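Local atomic coordinates of rhamnosidase B (Bacillus sp., PDB entry 2OKX), a protein that hydrolyses terminal alpha-L-rhamnose from glycosides, as a glycoside hydrolase family 78 alpha-L-rhamnosidase that probably works with inversion at the anomeric carbon. Residues 287-292 against 401-406; 316-319 against 323-326; 605-608 against 613-616; 629-634 against 662-667. All coordinates share one frame; numbering follows the deposited sequence.

Contact 1 of 4, residues 287-292 against 401-406; sequences ERYYSL and NVWRTL
With its CG opposite its own carbonyl carbon (chi1 -53°), Y289 sends its phenol across to W403, whose CG in turn lies trans to the backbone N (chi1 179°), and the two side chains run alongside one another, pointing opposite ways. They form a T-shaped stack: an edge of the tyrosine points at a face of the indole's five-membered ring, with the planes at 68° and the centroids 4.8 Å apart. The leading atom, Y289 CE2, comes within 3.6 Å of W403 CG, and T405 CG2 covers the opposite indole face. The contact joins an outermost strand, 288-294, of a five-stranded antiparallel sheet in the D2 region, which belongs to a galactose-binding-like clan, to the end of helix 397-402. Tyrosine suits the place because its OH, beyond the stacked edge, gives a 2.6 Å hydrogen bond to E287 OE2. A leucine here, without ring or hydroxyl, would probably leave the W403 face without its edge-on partner and E287 OE2 without this donor. The glutamate also packs its OE1 3.3 Å from V402 CG1. That OE1 is hydrogen-bonded to Y480 OH, and it accepts from a water 2.7 Å away that also donates to V402 O at 2.8 Å.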
loop_
_atom_site.group_PDB
_atom_site.type_symbol
_atom_site.label_atom_id
_atom_site.label_comp_id
_atom_site.label_asym_id
_atom_site.label_seq_id
_atom_site.Cartn_x
_atom_site.Cartn_y
_atom_site.Cartn_z
ATOM N N GLU A 287 -13.499 14.288 -10.816
ATOM C CA GLU A 287 -14.178 13.935 -12.064
ATOM C C GLU A 287 -14.581 15.160 -12.875
ATOM O O GLU A 287 -14.782 16.242 -12.336
ATOM C CB GLU A 287 -15.441 13.117 -11.786
ATOM C CG GLU A 287 -15.248 11.924 -10.876
ATOM C CD GLU A 287 -16.549 11.198 -10.599
ATOM O OE1 GLU A 287 -16.579 10.364 -9.668
ATOM O OE2 GLU A 287 -17.542 11.457 -11.317
ATOM N N ARG A 288 -14.694 14.980 -14.186
ATOM C CA ARG A 288 -15.119 16.068 -15.048
ATOM C C ARG A 288 -15.813 15.509 -16.278
ATOM O O ARG A 288 -15.384 14.501 -16.842
ATOM C CB ARG A 288 -13.934 16.943 -15.466
ATOM C CG ARG A 288 -14.363 18.151 -16.293
ATOM C CD ARG A 288 -13.205 19.089 -16.604
ATOM N NE ARG A 288 -12.723 19.797 -15.421
ATOM C CZ ARG A 288 -11.814 20.767 -15.455
ATOM N NH1 ARG A 288 -11.290 21.147 -16.616
ATOM N NH2 ARG A 288 -11.425 21.357 -14.330
ATOM N N TYR A 289 -16.903 16.160 -16.670
ATOM C CA TYR A 289 -17.667 15.754 -17.844
ATOM C C TYR A 289 -17.972 16.977 -18.706
ATOM O O TYR A 289 -18.330 18.035 -18.194
ATOM C CB TYR A 289 -18.983 15.082 -17.429
ATOM C CG TYR A 289 -18.798 13.946 -16.450
ATOM C CD1 TYR A 289 -18.676 14.196 -15.080
ATOM C CD2 TYR A 289 -18.676 12.634 -16.894
ATOM C CE1 TYR A 289 -18.431 13.166 -14.182
ATOM C CE2 TYR A 289 -18.429 11.594 -16.002
ATOM C CZ TYR A 289 -18.305 11.869 -14.647
ATOM O OH TYR A 289 -18.028 10.850 -13.767
ATOM N N TYR A 290 -17.815 16.824 -20.015
ATOM C CA TYR A 290 -18.091 17.912 -20.946
ATOM C C TYR A 290 -19.271 17.526 -21.823
ATOM O O TYR A 290 -19.383 16.377 -22.252
ATOM C CB TYR A 290 -16.891 18.188 -21.858
ATOM C CG TYR A 290 -15.668 18.756 -21.179
ATOM C CD1 TYR A 290 -14.802 17.941 -20.450
ATOM C CD2 TYR A 290 -15.352 20.108 -21.303
ATOM C CE1 TYR A 290 -13.643 18.465 -19.864
ATOM C CE2 TYR A 290 -14.205 20.638 -20.725
ATOM C CZ TYR A 290 -13.354 19.816 -20.009
ATOM O OH TYR A 290 -12.213 20.355 -19.455
ATOM N N SER A 291 -20.144 18.492 -22.086
ATOM C CA SER A 291 -21.304 18.267 -22.935
ATOM C C SER A 291 -20.999 18.911 -24.282
ATOM O O SER A 291 -20.641 20.088 -24.342
ATOM C CB SER A 291 -22.551 18.910 -22.319
ATOM O OG SER A 291 -23.706 18.603 -23.084
ATOM N N LEU A 292 -21.126 18.142 -25.357
ATOM C CA LEU A 292 -20.845 18.662 -26.691
ATOM C C LEU A 292 -22.068 18.548 -27.590
ATOM O O LEU A 292 -22.577 17.454 -27.817
ATOM C CB LEU A 292 -19.683 17.892 -27.327
ATOM C CG LEU A 292 -18.416 17.680 -26.494
ATOM C CD1 LEU A 292 -17.406 16.885 -27.304
ATOM C CD2 LEU A 292 -17.834 19.019 -26.077
ATOM N N ASN A 401 -17.391 2.092 -13.650
ATOM C CA ASN A 401 -18.032 2.188 -12.341
ATOM C C ASN A 401 -18.138 3.634 -11.872
ATOM O O ASN A 401 -19.126 4.018 -11.243
ATOM C CB ASN A 401 -17.267 1.354 -11.305
ATOM C CG ASN A 401 -17.849 -0.032 -11.143
ATOM O OD1 ASN A 401 -18.909 -0.202 -10.537
ATOM N ND2 ASN A 401 -17.171 -1.031 -11.695
ATOM N N VAL A 402 -17.120 4.436 -12.177
ATOM C CA VAL A 402 -17.126 5.841 -11.792
ATOM C C VAL A 402 -18.206 6.582 -12.568
ATOM O O VAL A 402 -18.904 7.429 -12.019
ATOM C CB VAL A 402 -15.759 6.497 -12.061
ATOM C CG1 VAL A 402 -15.840 8.004 -11.829
ATOM C CG2 VAL A 402 -14.719 5.878 -11.142
ATOM N N TRP A 403 -18.340 6.275 -13.852
ATOM C CA TRP A 403 -19.377 6.913 -14.648
ATOM C C TRP A 403 -20.323 5.861 -15.183
ATOM O O TRP A 403 -19.976 5.096 -16.085
ATOM C CB TRP A 403 -18.781 7.713 -15.814
ATOM C CG TRP A 403 -19.826 8.387 -16.689
ATOM C CD1 TRP A 403 -21.118 8.688 -16.352
ATOM C CD2 TRP A 403 -19.635 8.886 -18.021
ATOM N NE1 TRP A 403 -21.740 9.344 -17.391
ATOM C CE2 TRP A 403 -20.853 9.479 -18.426
ATOM C CE3 TRP A 403 -18.552 8.892 -18.908
ATOM C CZ2 TRP A 403 -21.018 10.074 -19.685
ATOM C CZ3 TRP A 403 -18.715 9.486 -20.164
ATOM C CH2 TRP A 403 -19.941 10.067 -20.536
ATOM N N ARG A 404 -21.509 5.815 -14.593
ATOM C CA ARG A 404 -22.550 4.888 -15.001
ATOM C C ARG A 404 -23.625 5.773 -15.619
ATOM O O ARG A 404 -24.174 6.647 -14.952
ATOM C CB ARG A 404 -23.115 4.131 -13.787
ATOM C CG ARG A 404 -22.118 3.195 -13.109
ATOM C CD ARG A 404 -22.686 2.588 -11.828
ATOM N NE ARG A 404 -23.064 3.620 -10.864
ATOM C CZ ARG A 404 -23.724 3.390 -9.734
ATOM N NH1 ARG A 404 -24.084 2.156 -9.408
ATOM N NH2 ARG A 404 -24.050 4.398 -8.941
ATOM N N THR A 405 -23.902 5.558 -16.903
ATOM C CA THR A 405 -24.910 6.338 -17.609
ATOM C C THR A 405 -26.306 5.996 -17.094
ATOM O O THR A 405 -27.268 6.731 -17.318
ATOM C CB THR A 405 -24.819 6.082 -19.121
ATOM O OG1 THR A 405 -24.862 4.672 -19.375
ATOM C CG2 THR A 405 -23.509 6.639 -19.663
ATOM N N LEU A 406 -26.399 4.871 -16.394
ATOM C CA LEU A 406 -27.646 4.419 -15.799
ATOM C C LEU A 406 -27.310 3.700 -14.496
ATOM O O LEU A 406 -26.417 2.860 -14.466
ATOM C CB LEU A 406 -28.383 3.448 -16.727
ATOM C CG LEU A 406 -29.560 2.732 -16.055
ATOM C CD1 LEU A 406 -30.673 3.734 -15.785
ATOM C CD2 LEU A 406 -30.060 1.597 -16.935
HETATM O O HOH W 1 -18.763 8.819 -9.558
HETATM O O HOH W 2 -20.780 10.218 -12.743
#

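Contact 2 of 4, residues 316-319 against 323-326; sequences FAID and AFTL
I318 meets F324 as early as its branch point: I318 CB stands 4.0 Å from F324 CZ. The CG2 methyl lies against the far end of the phenyl ring, 3.7 Å from F324 CZ and 3.8 Å from F324 CE2, in an oblique approach. The other branch runs through CG1 in an extended course (chi2 176°), and its CD1 reaches L326 tip to tip, 3.9 Å from L326 CD2. A beta-branched isoleucine suits the place because its two arms serve two different partners. F324 can offer its ring end because CG sits between the backbone N and the carbonyl carbon (chi1 65°), while L326 CD1 lies at the edge of that ring, in its plane. With an alanine in place of I318 both arms would go, which is likely to open a gap between strand 314-320 and the F324 ring and L326 methyls. The contact is wholly apolar and joins two sheets of the D2 region facing each other, as in a beta sandwich. On one sheet, I318 in strand 314-320 also packs on V258 and L260 of strand 256-262 and Y219 of strand 219-223; on the other, F324 and L326 lie against L250 of strand 240-252.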
loop_
_atom_site.group_PDB
_atom_site.type_symbol
_atom_site.label_atom_id
_atom_site.label_comp_id
_atom_site.label_asym_id
_atom_site.label_seq_id
_atom_site.Cartn_x
_atom_site.Cartn_y
_atom_site.Cartn_z
ATOM N N PHE A 316 -10.442 7.831 -19.854
ATOM C CA PHE A 316 -11.136 8.601 -20.882
ATOM C C PHE A 316 -12.406 7.847 -21.277
ATOM O O PHE A 316 -12.353 6.653 -21.571
ATOM C CB PHE A 316 -10.233 8.743 -22.109
ATOM C CG PHE A 316 -10.802 9.620 -23.191
ATOM C CD1 PHE A 316 -10.482 9.388 -24.526
ATOM C CD2 PHE A 316 -11.626 10.695 -22.878
ATOM C CE1 PHE A 316 -10.974 10.220 -25.533
ATOM C CE2 PHE A 316 -12.123 11.530 -23.876
ATOM C CZ PHE A 316 -11.795 11.290 -25.205
ATOM N N ALA A 317 -13.543 8.533 -21.283
ATOM C CA ALA A 317 -14.798 7.889 -21.651
ATOM C C ALA A 317 -15.657 8.806 -22.506
ATOM O O ALA A 317 -15.531 10.026 -22.446
ATOM C CB ALA A 317 -15.573 7.473 -20.400
ATOM N N ILE A 318 -16.537 8.204 -23.299
ATOM C CA ILE A 318 -17.430 8.960 -24.163
ATOM C C ILE A 318 -18.772 8.248 -24.250
ATOM O O ILE A 318 -18.827 7.021 -24.322
ATOM C CB ILE A 318 -16.868 9.080 -25.597
ATOM C CG1 ILE A 318 -15.470 9.703 -25.570
ATOM C CG2 ILE A 318 -17.804 9.934 -26.442
ATOM C CD1 ILE A 318 -14.800 9.760 -26.936
ATOM N N ASP A 319 -19.852 9.018 -24.237
ATOM C CA ASP A 319 -21.185 8.440 -24.350
ATOM C C ASP A 319 -22.097 9.393 -25.109
ATOM O O ASP A 319 -21.908 10.609 -25.075
ATOM C CB ASP A 319 -21.771 8.144 -22.968
ATOM C CG ASP A 319 -23.035 7.309 -23.041
ATOM O OD1 ASP A 319 -24.140 7.886 -22.971
ATOM O OD2 ASP A 319 -22.919 6.073 -23.181
ATOM N N ALA A 323 -24.883 7.552 -32.628
ATOM C CA ALA A 323 -23.787 6.648 -32.957
ATOM C C ALA A 323 -22.515 7.417 -33.306
ATOM O O ALA A 323 -22.580 8.501 -33.886
ATOM C CB ALA A 323 -24.189 5.751 -34.124
ATOM N N PHE A 324 -21.357 6.860 -32.949
ATOM C CA PHE A 324 -20.090 7.515 -33.255
ATOM C C PHE A 324 -18.923 6.539 -33.354
ATOM O O PHE A 324 -18.977 5.423 -32.836
ATOM C CB PHE A 324 -19.764 8.581 -32.201
ATOM C CG PHE A 324 -19.513 8.023 -30.825
ATOM C CD1 PHE A 324 -20.572 7.716 -29.977
ATOM C CD2 PHE A 324 -18.215 7.792 -30.383
ATOM C CE1 PHE A 324 -20.340 7.188 -28.708
ATOM C CE2 PHE A 324 -17.974 7.264 -29.117
ATOM C CZ PHE A 324 -19.040 6.962 -28.280
ATOM N N THR A 325 -17.868 6.965 -34.036
ATOM C CA THR A 325 -16.675 6.148 -34.189
ATOM C C THR A 325 -15.472 6.980 -33.767
ATOM O O THR A 325 -15.565 8.200 -33.630
ATOM C CB THR A 325 -16.472 5.688 -35.653
ATOM O OG1 THR A 325 -16.155 6.819 -36.477
ATOM C CG2 THR A 325 -17.733 5.026 -36.181
ATOM N N LEU A 326 -14.345 6.311 -33.562
ATOM C CA LEU A 326 -13.114 6.973 -33.161
ATOM C C LEU A 326 -11.950 6.409 -33.951
ATOM O O LEU A 326 -11.909 5.212 -34.243
ATOM C CB LEU A 326 -12.842 6.747 -31.668
ATOM C CG LEU A 326 -13.272 7.788 -30.632
ATOM C CD1 LEU A 326 -14.756 8.081 -30.742
ATOM C CD2 LEU A 326 -12.922 7.265 -29.240
#

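Contact 3 of 4, residues 605-608 against 613-616; sequences PGSA and LYLD
Y614 and S607 face each other within the long loop that links helix 595-603 to helix 627-644 in the (alpha/alpha)6 barrel expected of the six-hairpin glycosidase domain. The loop doubles back, so that the 3-10 segment running through P605 and G606 comes to lie beside the irregular stretch 613-616. S607, nearly enclosed, does the polar work. Its OG accepts the backbone N-H of L615 in a nearly straight bond (3.1 Å, 166°) and is also hydrogen-bonded to V604 O, so both a buried hydroxyl and a buried amide find partners. A serine suits this position because it is small enough to slip in beside a backbone; with OG placed between its own N and carbonyl carbon, it lies 3.5 Å from Y614 CA. Y614 supplies the apolar share. Its backbone takes a positive phi (71°), uncommon for a residue other than glycine, and the side chain swings its ring over the turn. P605 CA sits over one face of that ring, 4.4 Å from Y614 CZ, and the A608 methyl packs obliquely against it, A608 CB being 3.9 Å from Y614 CE2. The flat aromatic group thus spans the turn from P605 to A608, while its hydroxyl goes on to a hydrogen bond with A656 O in helix 647-665, and W633 of helix 627-644 meets the ring edge-to-face. L615 adds a lesser apolar contact beyond the serine: its CB lies 3.9 Å from S607 CB.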
loop_
_atom_site.group_PDB
_atom_site.type_symbol
_atom_site.label_atom_id
_atom_site.label_comp_id
_atom_site.label_asym_id
_atom_site.label_seq_id
_atom_site.Cartn_x
_atom_site.Cartn_y
_atom_site.Cartn_z
ATOM N N PRO A 605 18.629 -0.648 4.756
ATOM C CA PRO A 605 20.015 -0.387 4.346
ATOM C C PRO A 605 20.309 -0.799 2.903
ATOM O O PRO A 605 21.326 -0.404 2.331
ATOM C CB PRO A 605 20.831 -1.192 5.355
ATOM C CG PRO A 605 19.975 -1.139 6.588
ATOM C CD PRO A 605 18.595 -1.409 6.019
ATOM N N GLY A 606 19.417 -1.596 2.324
ATOM C CA GLY A 606 19.600 -2.041 0.955
ATOM C C GLY A 606 19.496 -0.903 -0.048
ATOM O O GLY A 606 19.853 -1.067 -1.215
ATOM N N SER A 607 19.007 0.249 0.402
ATOM C CA SER A 607 18.865 1.414 -0.465
ATOM C C SER A 607 20.095 2.321 -0.378
ATOM O O SER A 607 20.112 3.410 -0.950
ATOM C CB SER A 607 17.620 2.218 -0.080
ATOM O OG SER A 607 17.781 2.828 1.189
ATOM N N ALA A 608 21.116 1.866 0.346
ATOM C CA ALA A 608 22.347 2.634 0.515
ATOM C C ALA A 608 22.992 3.004 -0.820
ATOM O O ALA A 608 23.526 4.104 -0.966
ATOM C CB ALA A 608 23.338 1.850 1.371
ATOM N N LEU A 613 21.223 8.493 2.609
ATOM C CA LEU A 613 20.153 9.044 3.437
ATOM C C LEU A 613 19.011 8.032 3.579
ATOM O O LEU A 613 18.127 8.195 4.423
ATOM C CB LEU A 613 19.632 10.350 2.830
ATOM C CG LEU A 613 20.670 11.466 2.639
ATOM C CD1 LEU A 613 19.989 12.702 2.072
ATOM C CD2 LEU A 613 21.343 11.789 3.973
ATOM N N TYR A 614 19.051 7.000 2.738
ATOM C CA TYR A 614 18.077 5.904 2.727
ATOM C C TYR A 614 16.679 6.262 2.226
ATOM O O TYR A 614 16.128 7.307 2.574
ATOM C CB TYR A 614 17.992 5.267 4.123
ATOM C CG TYR A 614 19.294 4.634 4.596
ATOM C CD1 TYR A 614 19.438 4.183 5.908
ATOM C CD2 TYR A 614 20.384 4.493 3.731
ATOM C CE1 TYR A 614 20.637 3.609 6.349
ATOM C CE2 TYR A 614 21.582 3.925 4.159
ATOM C CZ TYR A 614 21.704 3.485 5.467
ATOM O OH TYR A 614 22.893 2.926 5.888
ATOM N N LEU A 615 16.114 5.375 1.408
ATOM C CA LEU A 615 14.782 5.566 0.831
ATOM C C LEU A 615 13.663 5.504 1.863
ATOM O O LEU A 615 13.756 4.766 2.843
ATOM C CB LEU A 615 14.529 4.527 -0.267
ATOM C CG LEU A 615 14.862 4.959 -1.701
ATOM C CD1 LEU A 615 16.247 5.580 -1.750
ATOM C CD2 LEU A 615 14.765 3.764 -2.638
ATOM N N ASP A 616 12.607 6.282 1.628
ATOM C CA ASP A 616 11.469 6.340 2.539
ATOM C C ASP A 616 10.510 5.150 2.418
ATOM O O ASP A 616 9.623 4.975 3.253
ATOM C CB ASP A 616 10.732 7.680 2.372
ATOM C CG ASP A 616 10.494 8.051 0.916
ATOM O OD1 ASP A 616 10.407 9.266 0.628
ATOM O OD2 ASP A 616 10.381 7.141 0.068
#

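Contact 4 of 4, residues 629-634 against 662-667; sequences WTFFWI and THYLEH
F631 and Y664 make the dense part of this contact, a T-shaped stack whose planes stand at 60°. An edge of the phenylalanine is directed at the face of the tyrosine: F631 CE1 rides 3.6 Å above the Y664 ring plane, over its centre, and F631 CZ is 3.7 Å from Y664 CD2. Beside them T630 crosses the outer end of the phenol, with T630 CG2 3.8 Å from Y664 CE1 and T630 CB 3.4 Å from Y664 OH. With CG2 trans to the backbone N, threonine can present a methyl to the ring while its OG1 is hydrogen-bonded to L613 O, the same carbonyl that Y664 OH binds. Helices 627-644 and 647-665 are consecutive helices of the six-hairpin glycosidase domain, probably an (alpha/alpha)6 barrel. Here their backbones stand well apart, the nearest CA atoms (F631 and Y664) being 9.9 Å from each other, and a long aromatic side chain suits that span. F631 also packs on F701, L702 and A705 of helix 696-715, so the stack is enclosed. The other side of segment 662-667 is looser: H663 and H667 are partly exposed, and E666 lies open to solvent.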
loop_
_atom_site.group_PDB
_atom_site.type_symbol
_atom_site.label_atom_id
_atom_site.label_comp_id
_atom_site.label_asym_id
_atom_site.label_seq_id
_atom_site.Cartn_x
_atom_site.Cartn_y
_atom_site.Cartn_z
ATOM N N TRP A 629 11.604 9.917 8.082
ATOM C CA TRP A 629 11.352 8.489 7.933
ATOM C C TRP A 629 12.611 7.706 8.282
ATOM O O TRP A 629 12.544 6.675 8.953
ATOM C CB TRP A 629 10.911 8.141 6.505
ATOM C CG TRP A 629 9.423 8.315 6.221
ATOM C CD1 TRP A 629 8.682 7.607 5.313
ATOM C CD2 TRP A 629 8.532 9.290 6.789
ATOM N NE1 TRP A 629 7.394 8.081 5.277
ATOM C CE2 TRP A 629 7.273 9.113 6.170
ATOM C CE3 TRP A 629 8.674 10.296 7.757
ATOM C CZ2 TRP A 629 6.164 9.905 6.485
ATOM C CZ3 TRP A 629 7.569 11.084 8.071
ATOM C CH2 TRP A 629 6.329 10.883 7.435
ATOM N N THR A 630 13.764 8.190 7.831
ATOM C CA THR A 630 15.005 7.497 8.137
ATOM C C THR A 630 15.286 7.615 9.634
ATOM O O THR A 630 15.778 6.673 10.258
ATOM C CB THR A 630 16.177 8.058 7.313
ATOM O OG1 THR A 630 15.949 7.777 5.925
ATOM C CG2 THR A 630 17.491 7.411 7.736
ATOM N N PHE A 631 14.957 8.762 10.217
ATOM C CA PHE A 631 15.168 8.941 11.648
ATOM C C PHE A 631 14.247 7.991 12.414
ATOM O O PHE A 631 14.621 7.473 13.467
ATOM C CB PHE A 631 14.885 10.390 12.075
ATOM C CG PHE A 631 15.740 11.417 11.374
ATOM C CD1 PHE A 631 16.993 11.079 10.869
ATOM C CD2 PHE A 631 15.292 12.727 11.232
ATOM C CE1 PHE A 631 17.789 12.037 10.227
ATOM C CE2 PHE A 631 16.081 13.691 10.594
ATOM C CZ PHE A 631 17.332 13.339 10.090
ATOM N N PHE A 632 13.044 7.761 11.888
ATOM C CA PHE A 632 12.105 6.859 12.550
ATOM C C PHE A 632 12.588 5.422 12.422
ATOM O O PHE A 632 12.285 4.577 13.268
ATOM C CB PHE A 632 10.692 7.005 11.971
ATOM C CG PHE A 632 10.060 8.341 12.249
ATOM C CD1 PHE A 632 10.439 9.087 13.365
ATOM C CD2 PHE A 632 9.092 8.862 11.397
ATOM C CE1 PHE A 632 9.865 10.331 13.622
ATOM C CE2 PHE A 632 8.514 10.101 11.646
ATOM C CZ PHE A 632 8.904 10.839 12.763
ATOM N N TRP A 633 13.341 5.151 11.359
ATOM C CA TRP A 633 13.901 3.823 11.138
ATOM C C TRP A 633 14.926 3.559 12.241
ATOM O O TRP A 633 14.993 2.463 12.797
ATOM C CB TRP A 633 14.596 3.747 9.774
ATOM C CG TRP A 633 15.424 2.498 9.587
ATOM C CD1 TRP A 633 14.962 1.224 9.422
ATOM C CD2 TRP A 633 16.855 2.409 9.579
ATOM N NE1 TRP A 633 16.016 0.345 9.313
ATOM C CE2 TRP A 633 17.190 1.045 9.407
ATOM C CE3 TRP A 633 17.888 3.349 9.701
ATOM C CZ2 TRP A 633 18.518 0.597 9.353
ATOM C CZ3 TRP A 633 19.211 2.904 9.647
ATOM C CH2 TRP A 633 19.511 1.539 9.475
ATOM N N ILE A 634 15.736 4.569 12.549
ATOM C CA ILE A 634 16.738 4.418 13.596
ATOM C C ILE A 634 16.014 4.172 14.917
ATOM O O ILE A 634 16.402 3.307 15.700
ATOM C CB ILE A 634 17.628 5.677 13.701
ATOM C CG1 ILE A 634 18.494 5.795 12.440
ATOM C CG2 ILE A 634 18.507 5.598 14.948
ATOM C CD1 ILE A 634 19.329 7.065 12.368
ATOM N N THR A 662 26.027 9.769 9.636
ATOM C CA THR A 662 27.233 10.475 9.222
ATOM C C THR A 662 26.909 11.392 8.048
ATOM O O THR A 662 27.316 12.554 8.024
ATOM C CB THR A 662 28.341 9.489 8.801
ATOM O OG1 THR A 662 28.769 8.737 9.943
ATOM C CG2 THR A 662 29.534 10.238 8.206
ATOM N N HIS A 663 26.159 10.873 7.079
ATOM C CA HIS A 663 25.801 11.671 5.915
ATOM C C HIS A 663 24.757 12.749 6.187
ATOM O O HIS A 663 24.746 13.781 5.517
ATOM C CB HIS A 663 25.362 10.762 4.768
ATOM C CG HIS A 663 26.491 9.991 4.158
ATOM N ND1 HIS A 663 27.071 8.905 4.777
ATOM C CD2 HIS A 663 27.189 10.190 3.015
ATOM C CE1 HIS A 663 28.077 8.467 4.042
ATOM N NE2 HIS A 663 28.172 9.229 2.967
ATOM N N TYR A 664 23.880 12.533 7.162
ATOM C CA TYR A 664 22.890 13.558 7.474
ATOM C C TYR A 664 23.594 14.759 8.104
ATOM O O TYR A 664 23.200 15.909 7.891
ATOM C CB TYR A 664 21.812 13.026 8.427
ATOM C CG TYR A 664 20.645 12.378 7.709
ATOM C CD1 TYR A 664 20.602 11.002 7.504
ATOM C CD2 TYR A 664 19.608 13.157 7.191
ATOM C CE1 TYR A 664 19.554 10.413 6.793
ATOM C CE2 TYR A 664 18.557 12.578 6.481
ATOM C CZ TYR A 664 18.537 11.207 6.284
ATOM O OH TYR A 664 17.508 10.633 5.567
ATOM N N LEU A 665 24.642 14.482 8.874
ATOM C CA LEU A 665 25.412 15.534 9.534
ATOM C C LEU A 665 26.119 16.433 8.521
ATOM O O LEU A 665 26.320 17.625 8.769
ATOM C CB LEU A 665 26.442 14.917 10.485
ATOM C CG LEU A 665 25.893 14.330 11.787
ATOM C CD1 LEU A 665 27.015 13.671 12.581
ATOM C CD2 LEU A 665 25.244 15.439 12.598
ATOM N N GLU A 666 26.493 15.863 7.380
ATOM C CA GLU A 666 27.169 16.634 6.342
ATOM C C GLU A 666 26.222 17.665 5.737
ATOM O O GLU A 666 26.652 18.571 5.027
ATOM C CB GLU A 666 27.694 15.705 5.244
ATOM C CG GLU A 666 28.713 14.685 5.726
ATOM C CD GLU A 666 29.118 13.712 4.638
ATOM O OE1 GLU A 666 29.882 12.769 4.930
ATOM O OE2 GLU A 666 28.670 13.891 3.485
ATOM N N HIS A 667 24.932 17.530 6.023
ATOM C CA HIS A 667 23.940 18.457 5.495
ATOM C C HIS A 667 23.678 19.620 6.437
ATOM O O HIS A 667 22.796 20.443 6.194
ATOM C CB HIS A 667 22.646 17.707 5.173
ATOM C CG HIS A 667 22.736 16.881 3.926
ATOM N ND1 HIS A 667 22.473 17.395 2.675
ATOM C CD2 HIS A 667 23.128 15.601 3.733
ATOM C CE1 HIS A 667 22.702 16.466 1.764
ATOM N NE2 HIS A 667 23.101 15.368 2.379
#

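From the N terminus, contact 1 opens first, at strand 288-294, and closes, after 108 intervening residues, at the end of helix 397-402 and the residues that follow. Within that span falls contact 2, a short local closure joining strands 314-320 and 324-327; the two touch where W403 packs on A317 and D319. Both belong to the same beta-rich part of the chain. Contacts 3 and 4 follow in series in the helical domain: the first folds the loop before helix 627-644 back on itself, the second ties that helix to helix 647-665. They touch, their centres about 10 Å apart. The centres of contacts 1 and 3 lie about 43 Å apart, on opposite sides of the chain's centre.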